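Local coordinates for endoglucanase (Clostridium thermocellum, PDB 2E4T), which hydrolyses internal beta-1,4-glycosidic bonds of cellulose and probably of xyloglucan through its family 44 catalytic domain, the part of a larger modular enzyme present here, at residues W284-R289 and E324-I328; R255-D259 and N341-S345. One frame throughout, in Å; residues are numbered along the deposited sequence.

Contact 1. Residues W284-R289 and E324-I328; sequences WYPEAR and EDSWI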
ATOM      1  N   TRP A 284      -5.257  -5.436   0.829  1.00  5.39           N
ATOM      2  CA  TRP A 284      -5.865  -5.917   2.058  1.00  5.33           C
ATOM      3  C   TRP A 284      -6.965  -4.929   2.465  1.00  5.23           C
ATOM      4  O   TRP A 284      -6.706  -3.908   3.098  1.00  6.39           O
ATOM      5  CB  TRP A 284      -4.826  -6.072   3.202  1.00  6.11           C
ATOM      6  CG  TRP A 284      -5.369  -6.538   4.486  1.00  6.51           C
ATOM      7  CD1 TRP A 284      -5.664  -5.765   5.594  1.00  7.15           C
ATOM      8  CD2 TRP A 284      -5.676  -7.911   4.875  1.00  6.74           C
ATOM      9  NE1 TRP A 284      -6.106  -6.589   6.640  1.00  7.77           N
ATOM     10  CE2 TRP A 284      -6.105  -7.893   6.231  1.00  7.28           C
ATOM     11  CE3 TRP A 284      -5.580  -9.140   4.234  1.00  7.39           C
ATOM     12  CZ2 TRP A 284      -6.454  -9.072   6.925  1.00  8.17           C
ATOM     13  CZ3 TRP A 284      -5.931 -10.309   4.949  1.00  8.72           C
ATOM     14  CH2 TRP A 284      -6.360 -10.229   6.280  1.00  8.75           C
ATOM     15  N   TYR A 285      -8.199  -5.263   2.068  1.00  5.40           N
ATOM     16  CA  TYR A 285      -9.373  -4.554   2.558  1.00  5.78           C
ATOM     17  C   TYR A 285      -9.919  -5.408   3.665  1.00  5.40           C
ATOM     18  O   TYR A 285     -10.337  -6.547   3.433  1.00  6.43           O
ATOM     19  CB  TYR A 285     -10.402  -4.344   1.451  1.00  5.86           C
ATOM     20  CG  TYR A 285      -9.906  -3.364   0.404  1.00  5.74           C
ATOM     21  CD1 TYR A 285     -10.026  -2.003   0.603  1.00  5.76           C
ATOM     22  CD2 TYR A 285      -9.343  -3.807  -0.786  1.00  6.21           C
ATOM     23  CE1 TYR A 285      -9.591  -1.104  -0.365  1.00  6.26           C
ATOM     24  CE2 TYR A 285      -8.916  -2.943  -1.763  1.00  5.95           C
ATOM     25  CZ  TYR A 285      -9.061  -1.559  -1.568  1.00  5.40           C
ATOM     26  OH  TYR A 285      -8.756  -0.643  -2.522  1.00  6.18           O
ATOM     27  N   PRO A 286      -9.885  -4.931   4.935  1.00  5.66           N
ATOM     28  CA  PRO A 286     -10.301  -5.779   6.048  1.00  5.93           C
ATOM     29  C   PRO A 286     -11.690  -6.348   5.823  1.00  5.93           C
ATOM     30  O   PRO A 286     -12.611  -5.604   5.434  1.00  6.80           O
ATOM     31  CB  PRO A 286     -10.270  -4.817   7.251  1.00  7.45           C
ATOM     32  CG  PRO A 286      -9.280  -3.849   6.852  0.70  7.60           C
ATOM     33  CD  PRO A 286      -9.390  -3.618   5.385  0.70  6.28           C
ATOM     34  N   GLU A 287     -11.835  -7.625   6.166  1.00  6.24           N
ATOM     35  CA  GLU A 287     -13.128  -8.274   6.215  1.00  6.23           C
ATOM     36  C   GLU A 287     -13.766  -8.165   7.618  1.00  6.32           C
ATOM     37  O   GLU A 287     -14.923  -8.587   7.819  1.00  6.94           O
ATOM     38  CB  GLU A 287     -13.012  -9.744   5.778  1.00  6.91           C
ATOM     39  CG  GLU A 287     -12.687  -9.913   4.311  1.00  7.34           C
ATOM     40  CD  GLU A 287     -13.892  -9.916   3.377  1.00  7.44           C
ATOM     41  OE1 GLU A 287     -15.008  -9.492   3.757  1.00  8.77           O
ATOM     42  OE2 GLU A 287     -13.706 -10.410   2.222  1.00  8.97           O
ATOM     43  N   ALA A 288     -13.033  -7.634   8.573  1.00  6.31           N
ATOM     44  CA  ALA A 288     -13.542  -7.497   9.945  1.00  6.04           C
ATOM     45  C   ALA A 288     -14.936  -6.854   9.943  1.00  5.94           C
ATOM     46  O   ALA A 288     -15.169  -5.849   9.262  1.00  6.34           O
ATOM     47  CB  ALA A 288     -12.590  -6.622  10.744  1.00  6.65           C
ATOM     48  N   ARG A 289     -15.799  -7.433  10.789  1.00  6.21           N
ATOM     49  CA  ARG A 289     -17.168  -6.934  10.946  1.00  6.32           C
ATOM     50  C   ARG A 289     -17.391  -6.504  12.407  1.00  6.56           C
ATOM     51  O   ARG A 289     -16.802  -7.044  13.338  1.00  7.08           O
ATOM     52  CB  ARG A 289     -18.172  -8.039  10.610  1.00  7.46           C
ATOM     53  CG  ARG A 289     -18.041  -8.520   9.175  1.00  8.05           C
ATOM     54  CD  ARG A 289     -18.909  -9.742   8.860  1.00  9.46           C
ATOM     55  NE  ARG A 289     -20.255  -9.765   9.420  1.00 12.91           N
ATOM     56  CZ  ARG A 289     -21.291  -9.188   8.802  1.00 12.13           C
ATOM     57  NH1 ARG A 289     -21.081  -8.580   7.615  1.00 15.92           N
ATOM     58  NH2 ARG A 289     -22.480  -9.221   9.385  1.00 15.23           N
ATOM     59  N   GLU A 324     -10.735 -11.746  14.658  1.00  6.97           N
ATOM     60  CA  GLU A 324     -11.765 -10.868  14.186  1.00  6.64           C
ATOM     61  C   GLU A 324     -13.041 -11.647  13.831  1.00  6.64           C
ATOM     62  O   GLU A 324     -13.009 -12.848  13.605  1.00  7.23           O
ATOM     63  CB  GLU A 324     -11.280 -10.044  12.966  1.00  6.95           C
ATOM     64  CG  GLU A 324     -11.086 -10.868  11.721  1.00  6.94           C
ATOM     65  CD  GLU A 324     -10.585 -10.049  10.565  1.00  6.89           C
ATOM     66  OE1 GLU A 324      -9.864  -9.031  10.820  1.00  7.08           O
ATOM     67  OE2 GLU A 324     -10.863 -10.428   9.373  1.00  7.33           O
ATOM     68  N   ASP A 325     -14.152 -10.890  13.725  1.00  6.64           N
ATOM     69  CA  ASP A 325     -15.422 -11.444  13.269  1.00  6.43           C
ATOM     70  C   ASP A 325     -15.456 -11.328  11.736  1.00  6.56           C
ATOM     71  O   ASP A 325     -15.801 -10.265  11.204  1.00  7.30           O
ATOM     72  CB  ASP A 325     -16.564 -10.668  13.888  1.00  7.63           C
ATOM     73  CG  ASP A 325     -17.931 -11.161  13.498  1.00 10.31           C
ATOM     74  OD1 ASP A 325     -17.998 -12.193  12.813  1.00 11.69           O
ATOM     75  OD2 ASP A 325     -18.923 -10.491  13.854  1.00 15.03           O
ATOM     76  N   SER A 326     -15.029 -12.382  11.049  1.00  6.82           N
ATOM     77  CA  SER A 326     -15.068 -12.420   9.588  1.00  6.92           C
ATOM     78  C   SER A 326     -14.878 -13.856   9.154  1.00  6.58           C
ATOM     79  O   SER A 326     -14.467 -14.721   9.948  1.00  7.04           O
ATOM     80  CB  SER A 326     -13.968 -11.587   8.954  1.00  7.17           C
ATOM     81  OG  SER A 326     -12.732 -12.260   9.027  1.00  7.15           O
ATOM     82  N   TRP A 327     -15.097 -14.118   7.850  1.00  6.97           N
ATOM     83  CA  TRP A 327     -14.846 -15.457   7.335  1.00  7.24           C
ATOM     84  C   TRP A 327     -13.382 -15.843   7.442  1.00  6.45           C
ATOM     85  O   TRP A 327     -13.058 -17.039   7.568  1.00  6.97           O
ATOM     86  CB  TRP A 327     -15.350 -15.592   5.887  1.00  7.52           C
ATOM     87  CG  TRP A 327     -14.625 -14.782   4.849  1.00  7.18           C
ATOM     88  CD1 TRP A 327     -14.921 -13.521   4.393  1.00  9.25           C
ATOM     89  CD2 TRP A 327     -13.503 -15.202   4.074  1.00  7.17           C
ATOM     90  NE1 TRP A 327     -14.068 -13.144   3.377  1.00  9.02           N
ATOM     91  CE2 TRP A 327     -13.194 -14.171   3.158  1.00  8.79           C
ATOM     92  CE3 TRP A 327     -12.730 -16.363   4.049  1.00  8.57           C
ATOM     93  CZ2 TRP A 327     -12.156 -14.274   2.222  1.00  8.77           C
ATOM     94  CZ3 TRP A 327     -11.704 -16.487   3.093  1.00  9.70           C
ATOM     95  CH2 TRP A 327     -11.431 -15.435   2.203  1.00 10.00           C
ATOM     96  N   ILE A 328     -12.484 -14.849   7.371  1.00  6.72           N
ATOM     97  CA  ILE A 328     -11.049 -15.092   7.520  1.00  6.49           C
ATOM     98  C   ILE A 328     -10.745 -15.469   8.967  1.00  6.73           C
ATOM     99  O   ILE A 328     -10.039 -16.463   9.257  1.00  7.45           O
ATOM    100  CB  ILE A 328     -10.238 -13.908   7.021  1.00  6.97           C
ATOM    101  CG1 ILE A 328     -10.555 -13.609   5.553  1.00  6.88           C
ATOM    102  CG2 ILE A 328      -8.736 -14.226   7.162  1.00  9.22           C
ATOM    103  CD1 ILE A 328      -9.852 -12.343   5.021  1.00  7.47           C
TER
HETATM  104  O   HOH W   1      -9.756  -9.190   7.238  1.00  7.28           O
HETATM  105  O   HOH W   2     -14.272  -8.005  13.904  1.00  8.39           O
HETATM  106  O   HOH W   3     -20.022 -12.284  10.989  0.50 17.79           O
HETATM  107  O   HOH W   4     -20.914 -10.365  12.198  0.50 18.33           O

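Contact 2. Residues R255-D259 and N341-S345; sequences RWFID and NLLDS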
ATOM      1  N   ARG A 255       1.310 -24.566   0.895  1.00  8.72           N
ATOM      2  CA  ARG A 255       0.303 -24.241   1.862  1.00  9.02           C
ATOM      3  C   ARG A 255      -0.721 -23.224   1.289  1.00  8.29           C
ATOM      4  O   ARG A 255      -1.895 -23.208   1.711  1.00 10.38           O
ATOM      5  CB  ARG A 255       0.976 -23.681   3.152  1.00 10.58           C
ATOM      6  CG  ARG A 255       0.095 -23.676   4.388  1.00 11.36           C
ATOM      7  CD  ARG A 255       0.901 -23.339   5.606  1.00 11.68           C
ATOM      8  NE  ARG A 255       1.266 -21.905   5.717  1.00  9.69           N
ATOM      9  CZ  ARG A 255       0.719 -20.999   6.512  1.00  9.12           C
ATOM     10  NH1 ARG A 255      -0.346 -21.284   7.267  1.00 10.83           N
ATOM     11  NH2 ARG A 255       1.270 -19.792   6.577  1.00 11.23           N
ATOM     12  N   TRP A 256      -0.235 -22.322   0.445  1.00  7.33           N
ATOM     13  CA  TRP A 256      -1.066 -21.300  -0.199  1.00  6.93           C
ATOM     14  C   TRP A 256      -0.334 -20.789  -1.423  1.00  6.41           C
ATOM     15  O   TRP A 256       0.907 -21.001  -1.586  1.00  6.55           O
ATOM     16  CB  TRP A 256      -1.502 -20.165   0.721  1.00  6.75           C
ATOM     17  CG  TRP A 256      -0.474 -19.357   1.441  1.00  6.46           C
ATOM     18  CD1 TRP A 256       0.868 -19.642   1.681  1.00  6.92           C
ATOM     19  CD2 TRP A 256      -0.739 -18.130   2.140  1.00  6.12           C
ATOM     20  NE1 TRP A 256       1.420 -18.667   2.493  1.00  6.88           N
ATOM     21  CE2 TRP A 256       0.464 -17.733   2.774  1.00  6.59           C
ATOM     22  CE3 TRP A 256      -1.891 -17.349   2.290  1.00  6.75           C
ATOM     23  CZ2 TRP A 256       0.531 -16.591   3.560  1.00  7.12           C
ATOM     24  CZ3 TRP A 256      -1.822 -16.227   3.071  1.00  7.63           C
ATOM     25  CH2 TRP A 256      -0.616 -15.849   3.698  1.00  7.74           C
ATOM     26  N   PHE A 257      -1.064 -20.092  -2.283  1.00  6.07           N
ATOM     27  CA  PHE A 257      -0.522 -19.514  -3.505  1.00  6.46           C
ATOM     28  C   PHE A 257       0.629 -18.558  -3.211  1.00  5.44           C
ATOM     29  O   PHE A 257       1.599 -18.521  -4.008  1.00  6.15           O
ATOM     30  CB  PHE A 257      -1.618 -18.850  -4.351  1.00  6.48           C
ATOM     31  CG  PHE A 257      -1.051 -18.208  -5.565  1.00  6.26           C
ATOM     32  CD1 PHE A 257      -0.695 -18.953  -6.674  1.00  6.51           C
ATOM     33  CD2 PHE A 257      -0.842 -16.826  -5.584  1.00  6.86           C
ATOM     34  CE1 PHE A 257      -0.071 -18.358  -7.774  1.00  7.46           C
ATOM     35  CE2 PHE A 257      -0.228 -16.220  -6.677  1.00  7.65           C
ATOM     36  CZ  PHE A 257       0.158 -16.983  -7.783  1.00  7.84           C
ATOM     37  N   ILE A 258       0.593 -17.809  -2.106  1.00  5.98           N
ATOM     38  CA  ILE A 258       1.740 -16.941  -1.787  1.00  5.42           C
ATOM     39  C   ILE A 258       3.043 -17.705  -1.835  1.00  5.65           C
ATOM     40  O   ILE A 258       4.054 -17.224  -2.390  1.00  6.14           O
ATOM     41  CB  ILE A 258       1.537 -16.372  -0.353  1.00  5.93           C
ATOM     42  CG1 ILE A 258       0.301 -15.448  -0.273  1.00  6.02           C
ATOM     43  CG2 ILE A 258       2.797 -15.687   0.142  1.00  6.47           C
ATOM     44  CD1 ILE A 258       0.393 -14.180  -1.095  1.00  7.32           C
ATOM     45  N   ASP A 259       3.078 -18.927  -1.248  1.00  5.95           N
ATOM     46  CA  ASP A 259       4.336 -19.703  -1.239  1.00  6.38           C
ATOM     47  C   ASP A 259       4.747 -20.135  -2.628  1.00  6.25           C
ATOM     48  O   ASP A 259       5.945 -20.133  -2.964  1.00  6.97           O
ATOM     49  CB  ASP A 259       4.156 -20.952  -0.373  1.00  6.49           C
ATOM     50  CG  ASP A 259       4.061 -20.627   1.121  1.00  7.03           C
ATOM     51  OD1 ASP A 259       4.455 -19.519   1.525  1.00  7.98           O
ATOM     52  OD2 ASP A 259       3.633 -21.557   1.869  1.00  8.11           O
ATOM     53  N   ASN A 341       2.437 -14.049   8.798  1.00  6.20           N
ATOM     54  CA  ASN A 341       2.310 -15.174   7.860  1.00  6.29           C
ATOM     55  C   ASN A 341       2.953 -14.846   6.500  1.00  5.99           C
ATOM     56  O   ASN A 341       3.653 -15.693   5.918  1.00  6.70           O
ATOM     57  CB  ASN A 341       0.870 -15.657   7.738  1.00  7.01           C
ATOM     58  CG  ASN A 341       0.554 -16.649   8.825  1.00  7.33           C
ATOM     59  OD1 ASN A 341       0.712 -17.859   8.614  1.00  9.24           O
ATOM     60  ND2 ASN A 341       0.164 -16.203   9.999  1.00  7.84           N
ATOM     61  N   LEU A 342       2.692 -13.635   5.978  1.00  5.87           N
ATOM     62  CA  LEU A 342       3.309 -13.251   4.703  1.00  5.99           C
ATOM     63  C   LEU A 342       4.839 -13.200   4.855  1.00  5.73           C
ATOM     64  O   LEU A 342       5.588 -13.654   3.973  1.00  6.52           O
ATOM     65  CB  LEU A 342       2.753 -11.905   4.233  1.00  5.82           C
ATOM     66  CG  LEU A 342       1.282 -11.944   3.821  1.00  5.71           C
ATOM     67  CD1 LEU A 342       0.723 -10.518   3.687  1.00  6.88           C
ATOM     68  CD2 LEU A 342       1.098 -12.721   2.487  1.00  6.97           C
ATOM     69  N   LEU A 343       5.309 -12.582   5.954  1.00  6.14           N
ATOM     70  CA  LEU A 343       6.752 -12.435   6.155  1.00  6.65           C
ATOM     71  C   LEU A 343       7.437 -13.818   6.362  1.00  6.94           C
ATOM     72  O   LEU A 343       8.566 -14.017   5.896  1.00  7.52           O
ATOM     73  CB  LEU A 343       7.038 -11.508   7.321  1.00  7.83           C
ATOM     74  CG  LEU A 343       6.642 -10.051   7.047  1.00  8.22           C
ATOM     75  CD1 LEU A 343       6.587  -9.280   8.357  1.00 10.29           C
ATOM     76  CD2 LEU A 343       7.587  -9.376   6.059  1.00  9.90           C
ATOM     77  N   ASP A 344       6.748 -14.724   7.048  1.00  6.91           N
ATOM     78  CA  ASP A 344       7.275 -16.094   7.241  1.00  7.93           C
ATOM     79  C   ASP A 344       7.376 -16.811   5.912  1.00  7.21           C
ATOM     80  O   ASP A 344       8.335 -17.544   5.637  1.00  7.81           O
ATOM     81  CB  ASP A 344       6.378 -16.851   8.206  1.00  9.45           C
ATOM     82  CG  ASP A 344       6.679 -18.348   8.342  0.50  8.41           C
ATOM     83  OD1 ASP A 344       7.628 -18.608   9.040  0.50 11.85           O
ATOM     84  OD2 ASP A 344       5.981 -19.242   7.793  0.50 10.58           O
ATOM     85  N   SER A 345       6.387 -16.614   5.025  1.00  6.80           N
ATOM     86  CA  SER A 345       6.476 -17.176   3.693  1.00  6.73           C
ATOM     87  C   SER A 345       7.645 -16.631   2.908  1.00  6.40           C
ATOM     88  O   SER A 345       8.349 -17.394   2.222  1.00  7.17           O
ATOM     89  CB  SER A 345       5.140 -16.952   2.953  1.00  6.81           C
ATOM     90  OG  SER A 345       4.151 -17.808   3.456  1.00  8.74           O
TER
HETATM   91  O   HOH W   5       3.975 -18.960   5.957  1.00 16.98           O

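Contact 1. Residues W284-R289 and E324-I328
In the excursion between barrel strand 279-284 and the next barrel helix, Glu287 and Arg289 of the loop leaving the strand meet Asp325, Ser326 and Trp327 at the start of helix 327-331. Trp327 NE1 donates to Glu287 OE2 at 3.0 Å, and the N-H...O angle of 165° makes the bond nearly straight. The oxygen lies in the indole plane, whereas the donor approaches from above the carboxylate, 84° out of its plane. A bend at chi2 (-86°) turns Glu287 to this ring edge and leaves CG 3.8 Å from Ile328 CD1. The two stretches also join through backbone, Arg289 N giving a bond to Asp325 O (2.9 Å).

Such loops at the C-terminal ends of strands form the active-site side of a TIM barrel; here Tyr285 OH bonds Glu359 on the adjacent strand 354-360. Ser326 is the N-cap of helix 327-331, with OG accepting from Gly329 N and donating to the anti lone pair of Glu324 OE2 at 2.6 Å. That oxygen also accepts a hydrogen bond from water 1, which in turn accepts one from Glu287 N, while Thr316 bonds OE1. Ala288 N, 3.6 Å from Glu324 OE2, is buried without a polar partner. At the exposed end, two waters accept from Arg289 NE and donate separately to Asp325 OD1 and OD2, bridging the opposite charges without direct contact.

Contact 2. Residues R255-D259 and N341-S345
Trp256 presents the edge of its indole to Ser345, and this approach is one of the polar links between helices 257-272 and 338-349. NE1 donates to Ser345 OG at 3.0 Å with an N-H...O angle of 157°, the oxygen lying in the ring plane. The hydroxyl in turn donates a hydrogen bond to Asp259 OD1, 2.6 Å away and on the syn side of the carboxylate. Water 5 donates to the same OG, so three bonds fix the direction of this hydroxyl. A weak bond from Trp256 NE1 to Asp259 OD1 (3.3 Å) closes the indole, hydroxyl and carboxylate into a triangle. Ser345 OG lies beside its backbone N (chi1 -73°), which turns it toward both partners.

The benzo end of the indole serves the apolar half: Trp256 CH2 is 3.8 Å from Leu342 CD2, the two side chains crossing at about a right angle. Ile258 sets its CB over one face of the indole, offset toward the rim, and brings CD1 within 3.9 Å of the same leucine methyl.

Farther out, Arg255 NH2 donates to Asn341 OD1 at 2.9 Å, on a lone pair in the carbonyl plane, although the guanidinium and amide planes are turned 39° apart. NH2 also donates to water 5, while NH1 forms a salt bridge with Asp334.

Trp256 occupies the N-cap position of helix 257-272, which leads to barrel strand 279-284; helix 338-349 leads to the adjacent strand 354-360. The contact therefore joins the helices that precede two neighbouring strands of the barrel, with Phe335 and Ile338 also touching the indole and Tyr238 of helix 235-240 packing on Trp256 and Ile258.

Overall arrangement
The centres of contacts 1 and 2 are about 18 Å apart, and their nearest atoms about 6 Å, so the two do not touch. Helix 235-240 links them: Phe235 meets Ile328 of contact 1 and Trp256 of contact 2, while Tyr238 meets Trp284 in the first and Trp256 and Ile258 in the second. Along the chain, both segments of contact 1 fall between those of contact 2, and helix 327-331 is followed directly by helix 338-349. Contact 1 involves the loop that follows a barrel strand; contact 2 joins two helices of the layer that surrounds the strands. Both lie away from the calcium and zinc sites.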